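Local coordinates for protein fructose-bisphosphate aldolase (Slackia heliotrinireducens, PDB 4MOZ) that probably acts as an aldolase of the DeoC/LacD family, built on an eight-stranded parallel barrel of the TIM type, at residues C[254-259]-C[296-301]; C[246-251]-C[300-305]; C[265-270]-C[286-291]; C[209-214]-C[224-229]; C[28-31]-C[36-39]. All blocks are in the same frame, centred on the assembly; numbering follows the deposited sequence.

Contact 1: C[254-259]-C[296-301]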
# COMPACT_ATOMS: atom_id res chain seq x y z
N GLN C 254 41.57 4.00 -17.13
CA GLN C 254 40.47 3.10 -16.79
C GLN C 254 39.27 3.35 -17.69
O GLN C 254 38.72 2.41 -18.26
CB GLN C 254 40.07 3.26 -15.33
CG GLN C 254 41.03 2.64 -14.34
CD GLN C 254 40.56 2.79 -12.90
OE1 GLN C 254 39.38 3.04 -12.65
NE2 GLN C 254 41.48 2.64 -11.95
N LEU C 255 38.88 4.61 -17.83
CA LEU C 255 37.74 4.99 -18.66
C LEU C 255 37.93 4.61 -20.12
O LEU C 255 36.99 4.18 -20.79
CB LEU C 255 37.46 6.50 -18.55
CG LEU C 255 37.07 7.10 -17.19
CD1 LEU C 255 36.57 8.52 -17.40
CD2 LEU C 255 36.02 6.27 -16.47
N HIS C 256 39.16 4.78 -20.60
CA HIS C 256 39.52 4.43 -21.97
C HIS C 256 39.43 2.94 -22.18
O HIS C 256 38.82 2.48 -23.15
CB HIS C 256 40.92 4.96 -22.29
CG HIS C 256 41.24 4.99 -23.77
ND1 HIS C 256 41.74 3.93 -24.43
CD2 HIS C 256 41.09 6.00 -24.72
CE1 HIS C 256 41.91 4.24 -25.73
NE2 HIS C 256 41.51 5.51 -25.90
N ASP C 257 40.01 2.17 -21.26
CA ASP C 257 39.93 0.71 -21.29
C ASP C 257 38.49 0.21 -21.25
O ASP C 257 38.14 -0.73 -21.97
CB ASP C 257 40.74 0.09 -20.15
CG ASP C 257 42.23 0.28 -20.31
OD1 ASP C 257 42.68 0.69 -21.41
OD2 ASP C 257 42.97 0.02 -19.35
N GLN C 258 37.67 0.82 -20.40
CA GLN C 258 36.27 0.42 -20.26
C GLN C 258 35.50 0.55 -21.57
O GLN C 258 34.68 -0.30 -21.89
CB GLN C 258 35.58 1.23 -19.15
CG GLN C 258 35.99 0.80 -17.74
CD GLN C 258 35.62 1.81 -16.67
OE1 GLN C 258 35.01 2.85 -16.94
NE2 GLN C 258 35.99 1.51 -15.43
N ILE C 259 35.78 1.61 -22.32
CA ILE C 259 35.12 1.83 -23.60
C ILE C 259 35.63 0.85 -24.66
O ILE C 259 34.85 0.10 -25.24
CB ILE C 259 35.28 3.28 -24.10
CG1 ILE C 259 34.59 4.26 -23.14
CG2 ILE C 259 34.71 3.43 -25.51
CD1 ILE C 259 34.94 5.72 -23.38
N TYR C 296 39.63 10.87 -27.90
CA TYR C 296 41.02 11.17 -27.53
C TYR C 296 41.76 9.97 -26.96
O TYR C 296 41.16 9.14 -26.27
CB TYR C 296 41.08 12.29 -26.49
CG TYR C 296 41.00 13.71 -27.01
CD1 TYR C 296 40.12 14.05 -28.04
CD2 TYR C 296 41.77 14.72 -26.44
CE1 TYR C 296 40.03 15.36 -28.50
CE2 TYR C 296 41.69 16.03 -26.89
CZ TYR C 296 40.82 16.34 -27.92
OH TYR C 296 40.73 17.64 -28.38
N ASP C 297 43.05 9.89 -27.25
CA ASP C 297 43.98 9.04 -26.52
C ASP C 297 44.08 9.54 -25.09
O ASP C 297 43.75 10.70 -24.81
CB ASP C 297 45.38 9.09 -27.15
CG ASP C 297 45.52 8.18 -28.36
OD1 ASP C 297 44.65 7.30 -28.57
OD2 ASP C 297 46.51 8.33 -29.10
N VAL C 298 44.56 8.68 -24.19
CA VAL C 298 44.77 9.04 -22.78
C VAL C 298 45.71 10.25 -22.65
O VAL C 298 45.42 11.18 -21.89
CB VAL C 298 45.30 7.84 -21.97
CG1 VAL C 298 45.70 8.25 -20.56
CG2 VAL C 298 44.26 6.72 -21.93
N ASP C 299 46.81 10.23 -23.41
CA ASP C 299 47.83 11.28 -23.36
C ASP C 299 47.29 12.66 -23.73
O ASP C 299 47.60 13.65 -23.06
CB ASP C 299 49.02 10.93 -24.26
CG ASP C 299 49.92 9.87 -23.67
OD1 ASP C 299 49.81 9.57 -22.46
OD2 ASP C 299 50.76 9.33 -24.41
N ARG C 300 46.49 12.74 -24.78
CA ARG C 300 45.92 14.02 -25.19
C ARG C 300 44.82 14.48 -24.23
O ARG C 300 44.65 15.68 -24.01
CB ARG C 300 45.40 13.98 -26.63
CG ARG C 300 45.36 15.37 -27.25
CD ARG C 300 44.72 15.44 -28.63
NE ARG C 300 44.51 16.85 -28.97
CZ ARG C 300 43.83 17.29 -30.02
NH1 ARG C 300 43.27 16.44 -30.87
NH2 ARG C 300 43.72 18.59 -30.22
N ALA C 301 44.10 13.52 -23.65
CA ALA C 301 43.10 13.82 -22.63
C ALA C 301 43.76 14.38 -21.36
O ALA C 301 43.27 15.33 -20.77
CB ALA C 301 42.28 12.59 -22.30
O HOH W 1 41.79 6.78 -28.29

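Contact 2: C[246-251]-C[300-305]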
# COMPACT_ATOMS: atom_id res chain seq x y z
N VAL C 246 42.49 7.25 -7.46
CA VAL C 246 43.70 7.09 -8.28
C VAL C 246 44.14 8.41 -8.92
O VAL C 246 43.39 9.40 -8.90
CB VAL C 246 43.54 5.99 -9.36
CG1 VAL C 246 43.48 4.60 -8.73
CG2 VAL C 246 42.33 6.24 -10.25
N GLU C 247 45.35 8.42 -9.46
CA GLU C 247 45.88 9.58 -10.20
C GLU C 247 45.07 9.81 -11.47
O GLU C 247 44.52 8.86 -12.04
CB GLU C 247 47.36 9.35 -10.57
CG GLU C 247 48.23 8.83 -9.44
CD GLU C 247 48.27 9.77 -8.24
OE1 GLU C 247 48.81 10.89 -8.37
OE2 GLU C 247 47.75 9.38 -7.17
N ALA C 248 44.99 11.07 -11.89
CA ALA C 248 44.21 11.46 -13.07
C ALA C 248 44.51 10.61 -14.31
O ALA C 248 43.59 10.24 -15.03
CB ALA C 248 44.40 12.94 -13.38
N LYS C 249 45.79 10.32 -14.55
CA LYS C 249 46.20 9.48 -15.68
C LYS C 249 45.64 8.06 -15.59
O LYS C 249 45.10 7.54 -16.57
CB LYS C 249 47.72 9.45 -15.83
CG LYS C 249 48.19 8.78 -17.11
CD LYS C 249 49.70 8.72 -17.23
CE LYS C 249 50.11 8.07 -18.54
NZ LYS C 249 51.58 8.14 -18.79
N VAL C 250 45.76 7.44 -14.41
CA VAL C 250 45.23 6.09 -14.18
C VAL C 250 43.71 6.08 -14.36
O VAL C 250 43.16 5.17 -15.00
CB VAL C 250 45.61 5.57 -12.77
CG1 VAL C 250 45.01 4.20 -12.52
CG2 VAL C 250 47.12 5.54 -12.61
N PHE C 251 43.06 7.10 -13.81
CA PHE C 251 41.62 7.27 -13.96
C PHE C 251 41.19 7.34 -15.43
O PHE C 251 40.24 6.66 -15.84
CB PHE C 251 41.16 8.53 -13.20
CG PHE C 251 39.70 8.86 -13.41
CD1 PHE C 251 38.71 8.19 -12.70
CD2 PHE C 251 39.33 9.85 -14.32
CE1 PHE C 251 37.37 8.49 -12.90
CE2 PHE C 251 37.99 10.16 -14.52
CZ PHE C 251 37.01 9.48 -13.81
N ARG C 300 46.49 12.74 -24.78
CA ARG C 300 45.92 14.02 -25.19
C ARG C 300 44.82 14.48 -24.23
O ARG C 300 44.65 15.68 -24.01
CB ARG C 300 45.40 13.98 -26.63
CG ARG C 300 45.36 15.37 -27.25
CD ARG C 300 44.72 15.44 -28.63
NE ARG C 300 44.51 16.85 -28.97
CZ ARG C 300 43.83 17.29 -30.02
NH1 ARG C 300 43.27 16.44 -30.87
NH2 ARG C 300 43.72 18.59 -30.22
N ALA C 301 44.10 13.52 -23.65
CA ALA C 301 43.10 13.82 -22.63
C ALA C 301 43.76 14.38 -21.36
O ALA C 301 43.27 15.33 -20.77
CB ALA C 301 42.28 12.59 -22.30
N LEU C 302 44.89 13.78 -20.98
CA LEU C 302 45.66 14.22 -19.83
C LEU C 302 46.17 15.66 -20.00
O LEU C 302 46.23 16.43 -19.03
CB LEU C 302 46.81 13.25 -19.56
CG LEU C 302 47.65 13.47 -18.29
CD1 LEU C 302 46.78 13.51 -17.04
CD2 LEU C 302 48.71 12.39 -18.17
N ALA C 303 46.53 16.00 -21.24
CA ALA C 303 46.94 17.37 -21.59
C ALA C 303 45.80 18.36 -21.39
O ALA C 303 46.03 19.50 -20.98
CB ALA C 303 47.44 17.42 -23.03
N VAL C 304 44.57 17.92 -21.68
CA VAL C 304 43.38 18.73 -21.42
C VAL C 304 43.17 18.90 -19.91
O VAL C 304 42.93 20.01 -19.44
CB VAL C 304 42.11 18.12 -22.07
CG1 VAL C 304 40.86 18.88 -21.64
CG2 VAL C 304 42.23 18.14 -23.59
N PHE C 305 43.29 17.81 -19.16
CA PHE C 305 43.18 17.87 -17.71
C PHE C 305 44.20 18.84 -17.11
O PHE C 305 43.87 19.62 -16.21
CB PHE C 305 43.35 16.48 -17.07
CG PHE C 305 43.50 16.53 -15.57
CD1 PHE C 305 42.40 16.77 -14.75
CD2 PHE C 305 44.75 16.34 -14.99
CE1 PHE C 305 42.55 16.83 -13.37
CE2 PHE C 305 44.90 16.40 -13.61
CZ PHE C 305 43.80 16.64 -12.80

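Contact 3: C[265-270]-C[286-291]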
# COMPACT_ATOMS: atom_id res chain seq x y z
N SER C 265 29.44 2.13 -23.16
CA SER C 265 28.88 3.18 -24.00
C SER C 265 28.99 4.55 -23.32
O SER C 265 28.36 5.52 -23.74
CB SER C 265 27.42 2.89 -24.32
OG SER C 265 27.32 1.82 -25.24
N GLY C 266 29.81 4.61 -22.27
CA GLY C 266 30.04 5.87 -21.58
C GLY C 266 30.53 5.69 -20.17
O GLY C 266 31.04 4.63 -19.80
N ASN C 267 30.37 6.73 -19.37
CA ASN C 267 30.83 6.74 -17.98
C ASN C 267 29.97 7.61 -17.07
O ASN C 267 29.23 8.47 -17.55
CB ASN C 267 32.30 7.17 -17.91
CG ASN C 267 32.64 8.28 -18.89
OD1 ASN C 267 32.08 9.38 -18.84
ND2 ASN C 267 33.55 7.99 -19.81
N ALA C 268 30.06 7.35 -15.77
CA ALA C 268 29.41 8.17 -14.75
C ALA C 268 30.43 8.56 -13.70
O ALA C 268 31.08 7.70 -13.10
CB ALA C 268 28.25 7.41 -14.12
N THR C 269 30.58 9.87 -13.49
CA THR C 269 31.58 10.39 -12.56
C THR C 269 30.95 11.43 -11.65
O THR C 269 30.22 12.32 -12.10
CB THR C 269 32.78 11.02 -13.30
OG1 THR C 269 33.20 10.17 -14.37
CG2 THR C 269 33.96 11.26 -12.35
N GLY C 270 31.23 11.29 -10.35
CA GLY C 270 30.67 12.17 -9.34
C GLY C 270 31.75 12.91 -8.58
O GLY C 270 32.26 13.93 -9.05
N LYS C 286 36.27 18.03 -19.04
CA LYS C 286 36.73 18.21 -20.41
C LYS C 286 37.60 17.04 -20.85
O LYS C 286 37.45 16.55 -21.96
CB LYS C 286 37.47 19.55 -20.57
CG LYS C 286 36.54 20.75 -20.52
CD LYS C 286 37.29 22.07 -20.66
CE LYS C 286 36.31 23.23 -20.73
NZ LYS C 286 37.00 24.54 -20.91
N ALA C 287 38.47 16.58 -19.95
CA ALA C 287 39.30 15.40 -20.18
C ALA C 287 38.46 14.14 -20.38
O ALA C 287 38.68 13.39 -21.34
CB ALA C 287 40.29 15.21 -19.04
N ILE C 288 37.50 13.92 -19.49
CA ILE C 288 36.59 12.78 -19.58
C ILE C 288 35.78 12.83 -20.88
O ILE C 288 35.72 11.84 -21.61
CB ILE C 288 35.65 12.70 -18.36
CG1 ILE C 288 36.46 12.45 -17.08
CG2 ILE C 288 34.61 11.61 -18.55
CD1 ILE C 288 35.68 12.70 -15.80
N SER C 289 35.18 13.98 -21.16
CA SER C 289 34.37 14.18 -22.37
C SER C 289 35.19 14.04 -23.66
O SER C 289 34.64 13.65 -24.69
CB SER C 289 33.68 15.55 -22.34
OG SER C 289 32.55 15.53 -21.49
N ALA C 290 36.48 14.37 -23.60
CA ALA C 290 37.35 14.24 -24.76
C ALA C 290 37.55 12.78 -25.13
O ALA C 290 37.48 12.42 -26.31
CB ALA C 290 38.68 14.94 -24.53
N ILE C 291 37.78 11.93 -24.13
CA ILE C 291 37.84 10.48 -24.34
C ILE C 291 36.48 9.95 -24.80
O ILE C 291 36.39 9.28 -25.83
CB ILE C 291 38.29 9.73 -23.08
CG1 ILE C 291 39.76 10.04 -22.77
CG2 ILE C 291 38.09 8.22 -23.24
CD1 ILE C 291 40.24 9.53 -21.42

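Contact 4: C[209-214]-C[224-229]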
# COMPACT_ATOMS: atom_id res chain seq x y z
N VAL C 209 22.69 1.55 -18.48
CA VAL C 209 22.85 0.94 -17.17
C VAL C 209 24.20 1.32 -16.58
O VAL C 209 25.24 1.18 -17.24
CB VAL C 209 22.67 -0.60 -17.21
CG1 VAL C 209 23.57 -1.26 -18.25
CG2 VAL C 209 22.89 -1.22 -15.83
N LYS C 210 24.18 1.82 -15.35
CA LYS C 210 25.40 2.15 -14.63
C LYS C 210 25.72 1.05 -13.63
O LYS C 210 24.91 0.74 -12.77
CB LYS C 210 25.27 3.53 -13.96
CG LYS C 210 26.16 3.80 -12.75
CD LYS C 210 27.65 3.67 -12.99
CE LYS C 210 28.42 4.09 -11.74
NZ LYS C 210 29.49 3.14 -11.35
N VAL C 211 26.90 0.45 -13.77
CA VAL C 211 27.35 -0.62 -12.88
C VAL C 211 28.72 -0.28 -12.31
O VAL C 211 29.40 0.62 -12.80
CB VAL C 211 27.45 -1.99 -13.61
CG1 VAL C 211 26.07 -2.49 -14.04
CG2 VAL C 211 28.39 -1.91 -14.81
N ASN C 212 29.13 -1.00 -11.27
CA ASN C 212 30.50 -0.94 -10.78
C ASN C 212 31.43 -1.67 -11.74
O ASN C 212 30.99 -2.61 -12.43
CB ASN C 212 30.61 -1.59 -9.41
CG ASN C 212 30.07 -0.72 -8.31
OD1 ASN C 212 30.33 0.48 -8.27
ND2 ASN C 212 29.31 -1.32 -7.39
N PRO C 213 32.71 -1.25 -11.81
CA PRO C 213 33.66 -2.09 -12.53
C PRO C 213 33.85 -3.42 -11.80
O PRO C 213 33.96 -3.43 -10.57
CB PRO C 213 34.95 -1.26 -12.51
CG PRO C 213 34.79 -0.32 -11.36
CD PRO C 213 33.33 -0.02 -11.28
N PRO C 214 33.86 -4.54 -12.54
CA PRO C 214 34.14 -5.84 -11.91
C PRO C 214 35.61 -5.97 -11.53
O PRO C 214 36.46 -5.33 -12.15
CB PRO C 214 33.80 -6.85 -13.01
CG PRO C 214 33.93 -6.08 -14.29
CD PRO C 214 33.52 -4.68 -13.97
N GLU C 224 38.36 -6.47 -19.30
CA GLU C 224 38.03 -7.67 -20.05
C GLU C 224 36.78 -8.36 -19.49
O GLU C 224 35.94 -8.84 -20.24
CB GLU C 224 39.21 -8.64 -20.09
CG GLU C 224 40.31 -8.20 -21.06
CD GLU C 224 41.55 -9.07 -20.99
OE1 GLU C 224 41.72 -9.81 -19.99
OE2 GLU C 224 42.36 -9.00 -21.93
N ASN C 225 36.68 -8.39 -18.16
CA ASN C 225 35.49 -8.89 -17.46
C ASN C 225 34.24 -8.06 -17.75
O ASN C 225 33.14 -8.61 -17.89
CB ASN C 225 35.75 -8.97 -15.95
CG ASN C 225 36.46 -10.25 -15.54
OD1 ASN C 225 36.21 -11.32 -16.11
ND2 ASN C 225 37.33 -10.16 -14.54
N LEU C 226 34.42 -6.74 -17.86
CA LEU C 226 33.33 -5.82 -18.19
C LEU C 226 32.72 -6.06 -19.57
O LEU C 226 31.53 -5.79 -19.78
CB LEU C 226 33.80 -4.36 -18.07
CG LEU C 226 32.75 -3.25 -18.19
CD1 LEU C 226 31.73 -3.32 -17.06
CD2 LEU C 226 33.41 -1.88 -18.23
N ALA C 227 33.53 -6.55 -20.51
CA ALA C 227 33.05 -6.88 -21.86
C ALA C 227 31.87 -7.86 -21.84
O ALA C 227 30.95 -7.73 -22.64
CB ALA C 227 34.18 -7.43 -22.72
N VAL C 228 31.91 -8.81 -20.92
CA VAL C 228 30.82 -9.78 -20.74
C VAL C 228 29.52 -9.08 -20.32
O VAL C 228 28.43 -9.42 -20.80
CB VAL C 228 31.22 -10.88 -19.73
CG1 VAL C 228 30.06 -11.82 -19.45
CG2 VAL C 228 32.42 -11.67 -20.26
N ALA C 229 29.65 -8.09 -19.44
CA ALA C 229 28.51 -7.31 -18.97
C ALA C 229 27.93 -6.43 -20.07
O ALA C 229 26.70 -6.32 -20.21
CB ALA C 229 28.89 -6.48 -17.76

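Contact 5: C[28-31]-C[36-39]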
# COMPACT_ATOMS: atom_id res chain seq x y z
N MSE C 28 19.91 12.37 -28.43
CA MSE C 28 20.95 13.19 -29.06
C MSE C 28 21.55 14.19 -28.08
O MSE C 28 22.77 14.35 -28.04
CB MSE C 28 20.40 13.92 -30.30
CG MSE C 28 20.02 13.01 -31.46
SE MSE C 28 21.55 12.14 -32.30
CE MSE C 28 22.22 13.65 -33.35
N LYS C 29 20.71 14.86 -27.30
CA LYS C 29 21.19 15.80 -26.28
C LYS C 29 22.07 15.08 -25.25
O LYS C 29 23.20 15.50 -25.00
CB LYS C 29 20.03 16.48 -25.57
CG LYS C 29 19.39 17.63 -26.33
CD LYS C 29 18.28 18.22 -25.47
CE LYS C 29 17.30 19.06 -26.28
NZ LYS C 29 16.16 19.46 -25.41
N ALA C 30 21.54 14.00 -24.68
CA ALA C 30 22.22 13.28 -23.61
C ALA C 30 23.59 12.75 -24.02
O ALA C 30 24.54 12.79 -23.24
CB ALA C 30 21.36 12.14 -23.10
N THR C 31 23.68 12.26 -25.26
CA THR C 31 24.93 11.71 -25.78
C THR C 31 25.74 12.73 -26.59
O THR C 31 26.76 12.39 -27.21
CB THR C 31 24.67 10.45 -26.64
OG1 THR C 31 23.88 10.80 -27.78
CG2 THR C 31 23.96 9.36 -25.83
N ARG C 36 27.36 8.18 -27.06
CA ARG C 36 28.10 7.88 -25.84
C ARG C 36 27.60 8.77 -24.70
O ARG C 36 27.33 9.95 -24.90
CB ARG C 36 29.60 8.11 -26.05
CG ARG C 36 30.25 7.19 -27.07
CD ARG C 36 31.11 6.12 -26.41
NE ARG C 36 31.93 5.41 -27.40
CZ ARG C 36 33.18 5.74 -27.73
NH1 ARG C 36 33.79 6.77 -27.16
NH2 ARG C 36 33.81 5.02 -28.65
N LEU C 37 27.50 8.21 -23.50
CA LEU C 37 26.98 8.97 -22.37
C LEU C 37 28.05 9.36 -21.36
O LEU C 37 28.62 8.50 -20.68
CB LEU C 37 25.84 8.22 -21.66
CG LEU C 37 25.16 8.95 -20.49
CD1 LEU C 37 24.40 10.18 -20.96
CD2 LEU C 37 24.24 8.02 -19.72
N MSE C 38 28.31 10.66 -21.28
CA MSE C 38 29.15 11.23 -20.22
C MSE C 38 28.21 11.78 -19.16
O MSE C 38 27.57 12.82 -19.36
CB MSE C 38 30.06 12.33 -20.77
CG MSE C 38 31.16 12.79 -19.81
SE MSE C 38 30.48 13.73 -18.23
CE MSE C 38 32.16 14.45 -17.54
N LEU C 39 28.10 11.06 -18.04
CA LEU C 39 27.18 11.43 -16.96
C LEU C 39 27.91 12.05 -15.78
O LEU C 39 28.81 11.44 -15.19
CB LEU C 39 26.36 10.21 -16.52
CG LEU C 39 25.27 10.42 -15.45
CD1 LEU C 39 24.07 9.53 -15.70
CD2 LEU C 39 25.80 10.23 -14.03
O HOH W 2 27.27 12.25 -23.34

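Contact 1: C[254-259]-C[296-301]
His256 and Val298 form the close-packed half of a contact whose other half is bridged by water. The CB of His256 lies 3.8 Å from CG2 of Val298, and the same methyl approaches CG of the imidazole obliquely. With CG anti to the backbone N (chi1 -164°), the ring is carried across to the start of the second helix. There CD2 meets the carbonyl O of Tyr296 at 3.5 Å, the oxygen sitting at the ring edge and near its plane. The ring of Tyr296 itself leads away from His256 into the interior, where it meets Phe311 edge-to-face. Helix 248-260 is one of the outer helices of the TIM barrel, following strand 237-240, and helix 298-305 packs beside it after the last barrel strand. Helix 278-294 backs both, its Ile291 touching His256 and Ala301.

Outward, the fit gives way to solvent. A water lies in the plane of the imidazole at its edge, 2.7 Å from NE2 of His256, and donates a hydrogen bond to OD1 of Asp297 at 2.9 Å. It bridges the two side chains, whose His256 NE2 and Asp297 OD1 atoms remain 4.5 Å apart. The nearby carboxylate may favour a protonated imidazole, though the charge is not defined. Asp297 holds the N-cap position of helix 298-305, yet its side chain makes no capping bond.

Contact 2: C[246-251]-C[300-305]
A CH-pi contact between Ala248 and Phe305 is the single aromatic interaction of this helix pair. The methyl CB of Ala248 stands over one face of the phenyl ring, 3.8 Å from the Phe305 centroid and 23° off the ring normal. It is displaced towards the rim, where CE2 of Phe305 is the nearest carbon to Ala248 CB at 3.5 Å. Phe305 leaves its helix with CG opposite the amide nitrogen (chi1 169°), which sets the ring beside the neighbouring helix.

Aliphatic contacts make up the remainder. CD2 of Leu302 rests against the root of the Lys249 side chain, 3.8 Å from CG and almost as near CB and CD. The lysine is extended and passes the leucine at about a right angle, so its methylenes pack while the ammonium end leads away. The other methyl, CD1 of Leu302, meets CB of Ala248 more distantly, at 4.4 Å.

The backbone bonds of each segment run along its own helix, as from Phe251 N to the O of Glu247, the N-cap residue of helix 248-260. An outward bond joins Phe305 O to Arg283 NE of helix 278-294, whose Ala287 also touches the phenyl side chain.

The two outer helices thus meet through apolar packing, one small methyl on a ring face and one leucine methyl against lysine methylenes, which sets no bond direction.

Contact 3: C[265-270]-C[286-291]
Ile288 meets two strand residues with two different ends of its side chain. Its CG2 methyl lies 3.4 Å from OD1 of Asn267, a close meeting of methyl and amide oxygen, while its CD1 methyl reaches Thr269. The latter two side chains approach tip to tip, with Thr269 OG1 3.8 Å and Thr269 CG2 4.1 Å from Ile288 CD1. Both ends are used because CG2 of Ile288 is anti to the backbone N while CG1 sits beside that N (chi1 -64°), and the chain then runs on nearly straight to CD1 (chi2 166°).

The next shell fixes the amide. Asn267 CG lies between its backbone N and carbonyl carbon (chi1 38°), and ND2 donates to OG1 of Thr292. That hydroxyl is also hydrogen-bonded to the carbonyl O of Ile288, one helical turn earlier, so the same threonine ties the asparagine to the helix that carries the isoleucine. The buried amide is therefore met by a polar partner on its nitrogen side while its oxygen side lies against a methyl.

Side chains alternate along this strand, as in TIM barrels: Asn267 and Thr269 look outward at the helix layer, and Ala268 between them points the other way, into the barrel, where it touches Lys210. Phe251 and Leu255 of helix 248-260 press on Ile288 from one neighbour, Met38 of strand 37-41 packs on it from the other, and helix 278-294 thus lies in the groove where the last strand of the barrel closes onto the first.

Contact 4: C[209-214]-C[224-229]
The backbones come nearest at Pro214 and Leu226, their CA atoms 6.3 Å apart; further back the gap widens to 9.1 Å between the CA atoms of Val211 and Ala229. Leaving strand 208-210, the chain therefore converges on helix 222-232, the helix of the beta-alpha-beta unit that leads on to strand 237-240 in this TIM barrel.

The pyrrolidine of Pro214 is the wedge. Its CG lies 3.7 Å from the backbone N of Leu226 and 3.8 Å from CB of Asn225, so the ring rests on the helix wall itself. Its CD faces CD1 of Leu226 at 3.8 Å, the two side chains crossing at about a right angle. Leu226 swings CG away from its own N (chi1 -172°), which sends CD1 on to a looser meeting with CG2 of Val211 at 4.3 Å. The amide of Asn225 bonds instead through ND2 to Val215 O and Thr217 OG1, in the loop between the segments.

On the strand side, Lys210 NZ donates to Val211 O at 2.9 Å, from well above the carbonyl plane (60° out of it). The chemistry thus divides: apolar carbon joins the segments directly, while polar bonds brace the connecting loop and the chain at Lys210-Val211.

Contact 5: C[28-31]-C[36-39]
One water is gripped by three backbone groups: it donates to the carbonyl oxygens of Ala30 and Arg36, each at 2.8 Å, and accepts from the backbone N of Met38, a selenomethionine, also at 2.8 Å. Its two protons and one acceptor site are thereby accounted for. It links the last turn of helix 20-30 to the start of strand 37-41, the opening strand of the TIM barrel, and to the residue before it.

Beside it the backbones come close without a direct hydrogen bond. The CA of Thr31 makes a CA-H...O contact with Arg36 O at 3.1 Å, bent to 127° at the hydrogen. The Thr31 CB lies against the same oxygen. With chi1 at 63°, the Thr31 hydroxyl is folded over its own main chain and turns back on the helix, bonding to Tyr27 O. Meanwhile the Arg36 guanidinium bonds through NH1 to Thr292 O.

CD1 of Leu37 packs against the helix end, 4.2 Å from Ala30 CB and 3.5 Å from Ala30 O, with Val79 touching both residues. Arg36 O thus takes a water proton and a weak CA-H contact, and the water supplies the polar link between helix end and strand.

How the contacts relate
From the N terminus, contact 5 comes first, closing a short loop between helix 20-30 and the first barrel strand. Contact 4 follows in series, folding helix 222-232 back on the end of strand 208-210. Contacts 1 and 2 both open on helix 248-260 and end on the same stretch of helix 298-305, sharing Arg300 and Ala301, with centres 8 Å apart; contact 3 is nested within both. Contact 3 fastens helix 278-294 to the last strand, and backbone pairing of Leu37 with Ser265 and Asn267 joins it to contact 5, shutting the barrel. Gln258 of contact 1 touches Leu226 of contact 4.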